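Tryptophan decarboxylase 1 (Oryza sativa subsp. japonica, PDB 6KHO) catalyses the pyridoxal-phosphate-dependent decarboxylation of L-tryptophan to tryptamine and of 5-hydroxy-L-tryptophan to serotonin in the rice serotonin pathway. Local coordinates at residues R204-A209 and Q254-A259. Sequence-based numbering, arbitrary orientation.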
loop_
_atom_site.group_PDB
_atom_site.type_symbol
_atom_site.label_atom_id
_atom_site.label_comp_id
_atom_site.label_asym_id
_atom_site.label_seq_id
_atom_site.Cartn_x
_atom_site.Cartn_y
_atom_site.Cartn_z
ATOM N N ARG A 204 14.800 8.234 -25.307
ATOM C CA ARG A 204 14.297 9.351 -26.086
ATOM C C ARG A 204 12.974 9.912 -25.576
ATOM O O ARG A 204 12.515 10.930 -26.103
ATOM C CB ARG A 204 14.147 8.941 -27.556
ATOM C CG ARG A 204 15.482 8.735 -28.268
ATOM C CD ARG A 204 15.323 8.742 -29.790
ATOM N NE ARG A 204 14.228 7.882 -30.246
ATOM C CZ ARG A 204 13.100 8.319 -30.810
ATOM N NH1 ARG A 204 12.902 9.619 -31.001
ATOM N NH2 ARG A 204 12.164 7.455 -31.194
ATOM N N LEU A 205 12.351 9.290 -24.569
ATOM C CA LEU A 205 11.096 9.794 -24.022
ATOM C C LEU A 205 11.352 10.929 -23.038
ATOM O O LEU A 205 12.284 10.875 -22.233
ATOM C CB LEU A 205 10.318 8.670 -23.318
ATOM C CG LEU A 205 10.048 7.375 -24.099
ATOM C CD1 LEU A 205 9.012 6.506 -23.369
ATOM C CD2 LEU A 205 9.567 7.669 -25.520
ATOM N N ALA A 206 10.498 11.941 -23.076
ATOM C CA ALA A 206 10.615 13.067 -22.163
ATOM C C ALA A 206 9.314 13.267 -21.400
ATOM O O ALA A 206 8.227 13.005 -21.923
ATOM C CB ALA A 206 10.971 14.360 -22.910
ATOM N N VAL A 207 9.439 13.760 -20.158
ATOM C CA VAL A 207 8.301 14.040 -19.290
ATOM C C VAL A 207 8.482 15.417 -18.659
ATOM O O VAL A 207 9.599 15.928 -18.537
ATOM C CB VAL A 207 8.108 12.961 -18.192
ATOM C CG1 VAL A 207 8.006 11.586 -18.813
ATOM C CG2 VAL A 207 9.244 12.994 -17.181
ATOM N N TYR A 208 7.353 16.012 -18.252
ATOM C CA TYR A 208 7.276 17.427 -17.899
ATOM C C TYR A 208 6.429 17.654 -16.655
ATOM O O TYR A 208 5.337 17.093 -16.519
ATOM C CB TYR A 208 6.676 18.258 -19.048
ATOM C CG TYR A 208 7.350 17.972 -20.361
ATOM C CD1 TYR A 208 6.997 16.854 -21.109
ATOM C CD2 TYR A 208 8.361 18.802 -20.848
ATOM C CE1 TYR A 208 7.626 16.559 -22.293
ATOM C CE2 TYR A 208 8.999 18.515 -22.050
ATOM C CZ TYR A 208 8.620 17.390 -22.764
ATOM O OH TYR A 208 9.224 17.074 -23.956
ATOM N N ALA A 209 6.918 18.519 -15.768
ATOM C CA ALA A 209 6.113 19.010 -14.664
ATOM C C ALA A 209 6.697 20.333 -14.186
ATOM O O ALA A 209 7.882 20.606 -14.383
ATOM C CB ALA A 209 6.070 17.989 -13.521
ATOM N N GLN A 254 8.012 21.563 -27.352
ATOM C CA GLN A 254 8.347 21.771 -28.762
ATOM C C GLN A 254 9.848 21.610 -28.997
ATOM O O GLN A 254 10.278 20.940 -29.947
ATOM C CB GLN A 254 7.862 23.155 -29.214
ATOM C CG GLN A 254 7.890 23.380 -30.738
ATOM C CD GLN A 254 7.103 22.334 -31.497
ATOM O OE1 GLN A 254 7.670 21.373 -32.027
ATOM N NE2 GLN A 254 5.792 22.509 -31.554
ATOM N N ALA A 255 10.665 22.212 -28.127
ATOM C CA ALA A 255 12.110 22.073 -28.261
ATOM C C ALA A 255 12.531 20.610 -28.228
ATOM O O ALA A 255 13.410 20.191 -28.992
ATOM C CB ALA A 255 12.817 22.862 -27.159
ATOM N N ASP A 256 11.913 19.812 -27.351
ATOM C CA ASP A 256 12.223 18.385 -27.305
ATOM C C ASP A 256 11.791 17.684 -28.588
ATOM O O ASP A 256 12.527 16.846 -29.128
ATOM C CB ASP A 256 11.550 17.736 -26.089
ATOM C CG ASP A 256 12.286 18.021 -24.789
ATOM O OD1 ASP A 256 13.430 18.525 -24.854
ATOM O OD2 ASP A 256 11.728 17.743 -23.702
ATOM N N ALA A 257 10.586 17.993 -29.074
ATOM C CA ALA A 257 10.112 17.380 -30.310
ATOM C C ALA A 257 11.034 17.724 -31.474
ATOM O O ALA A 257 11.339 16.865 -32.312
ATOM C CB ALA A 257 8.679 17.832 -30.613
ATOM N N ASP A 258 11.501 18.970 -31.526
ATOM C CA ASP A 258 12.416 19.376 -32.587
ATOM C C ASP A 258 13.765 18.681 -32.485
ATOM O O ASP A 258 14.450 18.546 -33.505
ATOM C CB ASP A 258 12.597 20.891 -32.566
ATOM C CG ASP A 258 11.332 21.621 -32.944
ATOM O OD1 ASP A 258 10.461 20.981 -33.567
ATOM O OD2 ASP A 258 11.197 22.824 -32.621
ATOM N N ALA A 259 14.154 18.217 -31.298
ATOM C CA ALA A 259 15.433 17.545 -31.120
ATOM C C ALA A 259 15.340 16.041 -31.304
ATOM O O ALA A 259 16.330 15.339 -31.070
ATOM C CB ALA A 259 16.016 17.859 -29.741
#
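Y208, on the strand, and D256, near the end of the helix, reach for each other from opposite directions and meet in a short hydrogen bond, 2.6 Å from Y208 OH to D256 OD2. The phenol is the donor, and OD2 accepts with its anti lone pair, turned away from OD1; ring and carboxylate planes stand 41° apart. With CG of Y208 anti to its own carbonyl carbon (chi1 -50°), the ring leans back along the strand toward A206, bringing OH to the helix. The buried OD2 also forms a salt bridge with R232, which would probably favour the charged carboxylate. A phenylalanine in place of Y208 would keep the ring but is likely to leave OD2 without its phenol donor.

Beyond the bond, the contact is slight: A206 CB lies 3.6 Å from D256 OD2, a methyl against a carboxylate oxygen.

Away from the cofactor site, the contact joins helix 246-258, in the crossover between parallel strands 231-234 and 262-269, to one face of the mixed sheet in the large domain of this fold-type I PLP enzyme. Strand 205-210 runs between those two strands; helices 175-194 and 215-223 pack against L205 and V207 on the other face.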